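Transcription factor MBP1 (Magnaporthe oryzae, PDB 4UX5) binds DNA through its N-terminal winged helix-turn-helix domain and probably activates transcription by RNA polymerase II. Local coordinates at residues A56-D59 and K60-T64; N103-F106 and D107-P111. All blocks are in the same frame, centred on the assembly; numbering follows the deposited sequence.

Contact 1. Residues A56-D59 and K60-T64; sequences AGFD and KPART. With nucleotides of chain C.
R63 folds back over the start of its own helix to meet the two residues that lead into it. Its backbone N donates to D59 O over 3.1 Å in a nearly straight bond (176°) that closes the first helical turn. CG, set between the backbone N and the carbonyl carbon (chi1 58°), packs beside that same oxygen, and from there the chain runs extended to a guanidinium that lies flat over K60 CA. The edge of this group faces the F58 carbonyl, where NH1 makes a weak bond of 3.1 Å to F58 O, while NH2 forms a salt bridge with a DNA phosphate. A long chain ending in a flat group with several N-H donors suits this buried place. The lone methyl of A62 fits between the F58 ring, 3.9 Å from CD1, and D59 OD1, 3.2 Å from its CB; F58 also touches L53 of helix 49-55. In contrast to buried R63, D59 and P61 are partly exposed and lie at the DNA backbone, each packing on a phosphate. Their side chains cross at about a right angle, with D59 OD2 3.3 Å from P61 CD; D59 holds the N-cap position, and proline is well tolerated in the first turn, where no N-H is needed. K60 leaves toward the major-groove edge of the guanine; bends at chi2 and chi4 bring NZ to N7 of DG10 of chain C, a 2.9 Å hydrogen bond. This is the turn and helix start of a helix-turn-helix, with helix 60-71 supplying a base-reading lysine and a phosphate-binding arginine.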
ATOM      1  N   ALA A  56       4.872 -17.613  13.216  1.00 54.33           N
ATOM      2  CA  ALA A  56       6.062 -18.424  13.016  1.00 65.06           C
ATOM      3  C   ALA A  56       7.284 -17.580  13.366  1.00 73.90           C
ATOM      4  O   ALA A  56       7.160 -16.387  13.638  1.00 76.46           O
ATOM      5  CB  ALA A  56       6.137 -18.933  11.588  1.00 63.18           C
ATOM      6  N   GLY A  57       8.465 -18.187  13.351  1.00 84.37           N
ATOM      7  CA  GLY A  57       9.667 -17.505  13.805  1.00 86.61           C
ATOM      8  C   GLY A  57      10.228 -16.442  12.873  1.00 85.17           C
ATOM      9  O   GLY A  57      11.270 -15.854  13.162  1.00 86.02           O
ATOM     10  N   PHE A  58       9.534 -16.182  11.769  1.00 72.12           N
ATOM     11  CA  PHE A  58      10.049 -15.304  10.720  1.00 63.94           C
ATOM     12  C   PHE A  58      10.079 -13.826  11.094  1.00 57.61           C
ATOM     13  O   PHE A  58       9.088 -13.272  11.567  1.00 58.00           O
ATOM     14  CB  PHE A  58       9.227 -15.478   9.445  1.00 53.45           C
ATOM     15  CG  PHE A  58       9.253 -16.869   8.899  1.00 54.81           C
ATOM     16  CD1 PHE A  58      10.447 -17.446   8.503  1.00 55.65           C
ATOM     17  CD2 PHE A  58       8.085 -17.605   8.784  1.00 54.04           C
ATOM     18  CE1 PHE A  58      10.479 -18.736   8.000  1.00 59.20           C
ATOM     19  CE2 PHE A  58       8.109 -18.893   8.281  1.00 57.05           C
ATOM     20  CZ  PHE A  58       9.308 -19.459   7.887  1.00 58.38           C
ATOM     21  N   ASP A  59      11.224 -13.192  10.861  1.00 57.22           N
ATOM     22  CA  ASP A  59      11.359 -11.750  11.043  1.00 57.79           C
ATOM     23  C   ASP A  59      11.019 -11.025   9.743  1.00 56.95           C
ATOM     24  O   ASP A  59      10.621 -11.659   8.766  1.00 54.95           O
ATOM     25  CB  ASP A  59      12.771 -11.393  11.507  1.00 67.02           C
ATOM     26  CG  ASP A  59      13.827 -11.738  10.478  1.00 76.55           C
ATOM     27  OD1 ASP A  59      13.580 -12.633   9.642  1.00 79.49           O
ATOM     28  OD2 ASP A  59      14.908 -11.117  10.505  1.00 81.23           O
ATOM     29  N   LYS A  60      11.195  -9.705   9.728  1.00 54.41           N
ATOM     30  CA  LYS A  60      10.729  -8.882   8.612  1.00 54.11           C
ATOM     31  C   LYS A  60      11.281  -9.308   7.239  1.00 48.51           C
ATOM     32  O   LYS A  60      10.495  -9.560   6.325  1.00 47.98           O
ATOM     33  CB  LYS A  60      11.050  -7.403   8.869  1.00 45.26           C
ATOM     34  CG  LYS A  60      10.364  -6.441   7.905  1.00 44.73           C
ATOM     35  CD  LYS A  60       8.848  -6.563   8.000  1.00 50.14           C
ATOM     36  CE  LYS A  60       8.142  -5.587   7.066  1.00 49.65           C
ATOM     37  NZ  LYS A  60       8.442  -4.165   7.399  1.00 50.74           N
ATOM     38  N   PRO A  61      12.620  -9.411   7.082  1.00 52.38           N
ATOM     39  CA  PRO A  61      13.103  -9.745   5.735  1.00 56.12           C
ATOM     40  C   PRO A  61      12.713 -11.154   5.288  1.00 64.74           C
ATOM     41  O   PRO A  61      12.507 -11.386   4.095  1.00 69.27           O
ATOM     42  CB  PRO A  61      14.630  -9.631   5.866  1.00 60.47           C
ATOM     43  CG  PRO A  61      14.862  -8.850   7.120  1.00 58.69           C
ATOM     44  CD  PRO A  61      13.742  -9.232   8.020  1.00 54.13           C
ATOM     45  N   ALA A  62      12.614 -12.077   6.240  1.00 60.97           N
ATOM     46  CA  ALA A  62      12.274 -13.465   5.936  1.00 62.09           C
ATOM     47  C   ALA A  62      10.864 -13.582   5.370  1.00 58.16           C
ATOM     48  O   ALA A  62      10.657 -14.177   4.311  1.00 56.29           O
ATOM     49  CB  ALA A  62      12.416 -14.330   7.180  1.00 56.63           C
ATOM     50  N   ARG A  63       9.895 -13.013   6.078  1.00 49.91           N
ATOM     51  CA  ARG A  63       8.511 -13.084   5.635  1.00 51.95           C
ATOM     52  C   ARG A  63       8.273 -12.169   4.440  1.00 51.17           C
ATOM     53  O   ARG A  63       7.363 -12.409   3.652  1.00 50.57           O
ATOM     54  CB  ARG A  63       7.548 -12.748   6.779  1.00 43.39           C
ATOM     55  CG  ARG A  63       7.736 -11.387   7.426  1.00 41.56           C
ATOM     56  CD  ARG A  63       6.763 -11.226   8.591  1.00 38.31           C
ATOM     57  NE  ARG A  63       6.767  -9.880   9.157  1.00 53.41           N
ATOM     58  CZ  ARG A  63       7.423  -9.529  10.259  1.00 52.44           C
ATOM     59  NH1 ARG A  63       8.137 -10.429  10.922  1.00 53.47           N
ATOM     60  NH2 ARG A  63       7.364  -8.279  10.697  1.00 52.23           N
ATOM     61  N   THR A  64       9.096 -11.134   4.300  1.00 48.96           N
ATOM     62  CA  THR A  64       9.044 -10.284   3.113  1.00 50.44           C
ATOM     63  C   THR A  64       9.292 -11.127   1.867  1.00 54.27           C
ATOM     64  O   THR A  64       8.577 -11.009   0.872  1.00 61.35           O
ATOM     65  CB  THR A  64      10.080  -9.139   3.164  1.00 52.35           C
ATOM     66  OG1 THR A  64       9.779  -8.261   4.255  1.00 53.31           O
ATOM     67  CG2 THR A  64      10.061  -8.342   1.870  1.00 54.84           C
TER
ATOM     68  P    DG C  10       3.482  -6.892   4.825  1.00 30.61           P
ATOM     69  OP1  DG C  10       2.675  -8.084   4.477  1.00 40.88           O
ATOM     70  OP2  DG C  10       4.713  -7.032   5.635  1.00 33.98           O
ATOM     71  O5'  DG C  10       3.836  -6.147   3.456  1.00 30.93           O
ATOM     72  C5'  DG C  10       2.790  -5.776   2.566  1.00 37.86           C
ATOM     73  C4'  DG C  10       3.193  -4.584   1.712  1.00 39.30           C
ATOM     74  O4'  DG C  10       3.741  -3.536   2.557  1.00 38.09           O
ATOM     75  C3'  DG C  10       4.260  -4.872   0.658  1.00 40.25           C
ATOM     76  O3'  DG C  10       3.972  -4.139  -0.516  1.00 45.86           O
ATOM     77  C2'  DG C  10       5.536  -4.371   1.324  1.00 38.06           C
ATOM     78  C1'  DG C  10       5.013  -3.162   2.077  1.00 38.84           C
ATOM     79  N9   DG C  10       5.844  -2.783   3.211  1.00 37.63           N
ATOM     80  C8   DG C  10       6.287  -3.602   4.220  1.00 33.56           C
ATOM     81  N7   DG C  10       7.022  -2.986   5.104  1.00 31.58           N
ATOM     82  C5   DG C  10       7.070  -1.675   4.651  1.00 37.52           C
ATOM     83  C6   DG C  10       7.720  -0.545   5.201  1.00 33.39           C
ATOM     84  O6   DG C  10       8.406  -0.482   6.231  1.00 33.59           O
ATOM     85  N1   DG C  10       7.516   0.596   4.426  1.00 34.60           N
ATOM     86  C2   DG C  10       6.775   0.637   3.268  1.00 38.25           C
ATOM     87  N2   DG C  10       6.690   1.828   2.659  1.00 36.50           N
ATOM     88  N3   DG C  10       6.159  -0.415   2.744  1.00 38.11           N
ATOM     89  C4   DG C  10       6.350  -1.533   3.486  1.00 38.01           C
TER

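Contact 2. Residues N103-F106 and D107-P111; sequences NNIF and DRLRP
I105 O is gripped by two successive backbone N-H groups: L109 N donates to it over 3.3 Å, and R108 N adds a weak bond of the same length. L109 N also makes a weak bond to F106 O. Over this backbone the side chain of L109, a branched residue suited to a buried corner, brings CD1 to 3.9 Å from I105 CG2, and both residues rest on I52 of helix 49-55. The segment is the link from helix 93-102, which ends in a Schellman motif with N104 at positive phi, to helix 110-114; a type I turn, D107 to R110, completes it. The buried F106 ring, its CG anti to the backbone N (chi1 180°), stacks on H101 and meets F113; a flat aromatic suits a site bounded by rings and a guanidinium. The ring edge carrying CE2 points at one face of the R110 guanidinium, 3.6 Å from R110 NH2, with the two planes 87° apart. Bent at chi3, R110 reaches D107, where NH2 donates to OD1 at 3.2 Å in a salt bridge, and its NH1 pairs with E114, so two carboxylates probably hold the guanidinium against the ring.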
ATOM      1  N   ASN A 103       4.446 -23.734   6.764  1.00 49.97           N
ATOM      2  CA  ASN A 103       5.396 -23.066   7.643  1.00 52.79           C
ATOM      3  C   ASN A 103       5.293 -23.554   9.086  1.00 54.89           C
ATOM      4  O   ASN A 103       5.743 -22.877  10.012  1.00 54.04           O
ATOM      5  CB  ASN A 103       5.199 -21.551   7.581  1.00 48.68           C
ATOM      6  CG  ASN A 103       5.564 -20.975   6.224  1.00 46.22           C
ATOM      7  OD1 ASN A 103       6.712 -20.601   5.984  1.00 48.11           O
ATOM      8  ND2 ASN A 103       4.587 -20.904   5.326  1.00 41.10           N
ATOM      9  N   ASN A 104       4.684 -24.723   9.265  1.00 54.92           N
ATOM     10  CA  ASN A 104       4.699 -25.431  10.546  1.00 58.52           C
ATOM     11  C   ASN A 104       4.148 -24.616  11.720  1.00 50.49           C
ATOM     12  O   ASN A 104       4.812 -24.474  12.746  1.00 53.39           O
ATOM     13  CB  ASN A 104       6.132 -25.879  10.860  1.00 57.27           C
ATOM     14  CG  ASN A 104       6.189 -27.023  11.859  1.00 64.95           C
ATOM     15  OD1 ASN A 104       5.326 -27.902  11.866  1.00 62.49           O
ATOM     16  ND2 ASN A 104       7.211 -27.016  12.708  1.00 66.28           N
ATOM     17  N   ILE A 105       2.934 -24.091  11.580  1.00 47.23           N
ATOM     18  CA  ILE A 105       2.373 -23.221  12.613  1.00 44.61           C
ATOM     19  C   ILE A 105       0.858 -23.397  12.755  1.00 42.26           C
ATOM     20  O   ILE A 105       0.217 -22.731  13.570  1.00 44.79           O
ATOM     21  CB  ILE A 105       2.701 -21.732  12.317  1.00 45.30           C
ATOM     22  CG1 ILE A 105       2.576 -20.867  13.577  1.00 41.76           C
ATOM     23  CG2 ILE A 105       1.836 -21.196  11.181  1.00 37.17           C
ATOM     24  CD1 ILE A 105       3.446 -21.324  14.724  1.00 46.68           C
ATOM     25  N   PHE A 106       0.291 -24.307  11.970  1.00 42.39           N
ATOM     26  CA  PHE A 106      -1.151 -24.528  11.980  1.00 42.24           C
ATOM     27  C   PHE A 106      -1.685 -24.941  13.353  1.00 43.10           C
ATOM     28  O   PHE A 106      -2.778 -24.535  13.749  1.00 41.19           O
ATOM     29  CB  PHE A 106      -1.537 -25.585  10.946  1.00 41.93           C
ATOM     30  CG  PHE A 106      -3.010 -25.868  10.904  1.00 47.03           C
ATOM     31  CD1 PHE A 106      -3.864 -25.054  10.178  1.00 43.04           C
ATOM     32  CD2 PHE A 106      -3.543 -26.942  11.600  1.00 51.23           C
ATOM     33  CE1 PHE A 106      -5.224 -25.310  10.142  1.00 37.03           C
ATOM     34  CE2 PHE A 106      -4.900 -27.202  11.568  1.00 44.67           C
ATOM     35  CZ  PHE A 106      -5.742 -26.384  10.838  1.00 44.71           C
ATOM     36  N   ASP A 107      -0.916 -25.754  14.069  1.00 47.55           N
ATOM     37  CA  ASP A 107      -1.347 -26.258  15.368  1.00 50.53           C
ATOM     38  C   ASP A 107      -1.498 -25.146  16.405  1.00 52.59           C
ATOM     39  O   ASP A 107      -2.458 -25.136  17.176  1.00 52.31           O
ATOM     40  CB  ASP A 107      -0.369 -27.319  15.881  1.00 61.81           C
ATOM     41  CG  ASP A 107      -0.450 -28.612  15.095  1.00 58.90           C
ATOM     42  OD1 ASP A 107      -1.525 -28.896  14.523  1.00 57.49           O
ATOM     43  OD2 ASP A 107       0.558 -29.349  15.050  1.00 73.81           O
ATOM     44  N   ARG A 108      -0.553 -24.213  16.425  1.00 47.90           N
ATOM     45  CA  ARG A 108      -0.609 -23.111  17.381  1.00 55.30           C
ATOM     46  C   ARG A 108      -1.732 -22.133  17.042  1.00 47.65           C
ATOM     47  O   ARG A 108      -2.258 -21.444  17.916  1.00 46.79           O
ATOM     48  CB  ARG A 108       0.730 -22.370  17.431  1.00 58.14           C
ATOM     49  CG  ARG A 108       0.804 -21.305  18.516  1.00 61.23           C
ATOM     50  CD  ARG A 108       2.132 -20.572  18.484  1.00 64.05           C
ATOM     51  NE  ARG A 108       2.223 -19.557  19.529  1.00 65.18           N
ATOM     52  CZ  ARG A 108       2.756 -19.768  20.729  1.00 69.04           C
ATOM     53  NH1 ARG A 108       3.245 -20.960  21.039  1.00 72.28           N
ATOM     54  NH2 ARG A 108       2.800 -18.785  21.619  1.00 69.86           N
ATOM     55  N   LEU A 109      -2.099 -22.087  15.766  1.00 43.93           N
ATOM     56  CA  LEU A 109      -3.106 -21.146  15.289  1.00 40.04           C
ATOM     57  C   LEU A 109      -4.437 -21.830  15.005  1.00 41.59           C
ATOM     58  O   LEU A 109      -5.309 -21.247  14.368  1.00 39.68           O
ATOM     59  CB  LEU A 109      -2.620 -20.442  14.021  1.00 36.41           C
ATOM     60  CG  LEU A 109      -1.279 -19.714  14.085  1.00 37.75           C
ATOM     61  CD1 LEU A 109      -0.977 -19.077  12.740  1.00 34.66           C
ATOM     62  CD2 LEU A 109      -1.284 -18.672  15.191  1.00 32.86           C
ATOM     63  N   ARG A 110      -4.586 -23.064  15.476  1.00 44.71           N
ATOM     64  CA  ARG A 110      -5.781 -23.860  15.189  1.00 44.02           C
ATOM     65  C   ARG A 110      -7.130 -23.169  15.479  1.00 42.01           C
ATOM     66  O   ARG A 110      -8.050 -23.270  14.661  1.00 39.99           O
ATOM     67  CB  ARG A 110      -5.718 -25.189  15.953  1.00 43.65           C
ATOM     68  CG  ARG A 110      -6.912 -26.092  15.708  1.00 45.42           C
ATOM     69  CD  ARG A 110      -6.712 -27.465  16.330  1.00 68.62           C
ATOM     70  NE  ARG A 110      -5.596 -28.182  15.720  1.00 67.04           N
ATOM     71  CZ  ARG A 110      -5.710 -28.986  14.668  1.00 65.83           C
ATOM     72  NH1 ARG A 110      -6.894 -29.179  14.104  1.00 64.60           N
ATOM     73  NH2 ARG A 110      -4.639 -29.596  14.180  1.00 66.86           N
ATOM     74  N   PRO A 111      -7.263 -22.466  16.625  1.00 41.93           N
ATOM     75  CA  PRO A 111      -8.578 -21.863  16.899  1.00 40.44           C
ATOM     76  C   PRO A 111      -9.068 -20.838  15.870  1.00 40.07           C
ATOM     77  O   PRO A 111     -10.278 -20.730  15.678  1.00 39.69           O
ATOM     78  CB  PRO A 111      -8.371 -21.182  18.258  1.00 39.98           C
ATOM     79  CG  PRO A 111      -7.290 -21.970  18.904  1.00 38.73           C
ATOM     80  CD  PRO A 111      -6.363 -22.338  17.788  1.00 38.35           C
TER

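Both contacts are short-range joints at helix starts, and helix 49-55 serves each: F58 and R63 of contact 1 lean on L53, I105 and L109 of contact 2 on I52. They also touch directly, F58 CE2 lying 3.2 Å from N103 OD1, although their centres are about 16 Å apart. Contact 1 is a surface contact, with R63 its one buried residue, and its lysine and arginine both reach nucleic acid. Contact 2 is partly buried, with F106 and L109 inside, and its nearest atom stays about 13 Å from the DNA; R110 is paired with D107 and E114. Of the two, contact 1 is the one that touches DNA, while 103-111 joins helix 93-102 to helix 110-114.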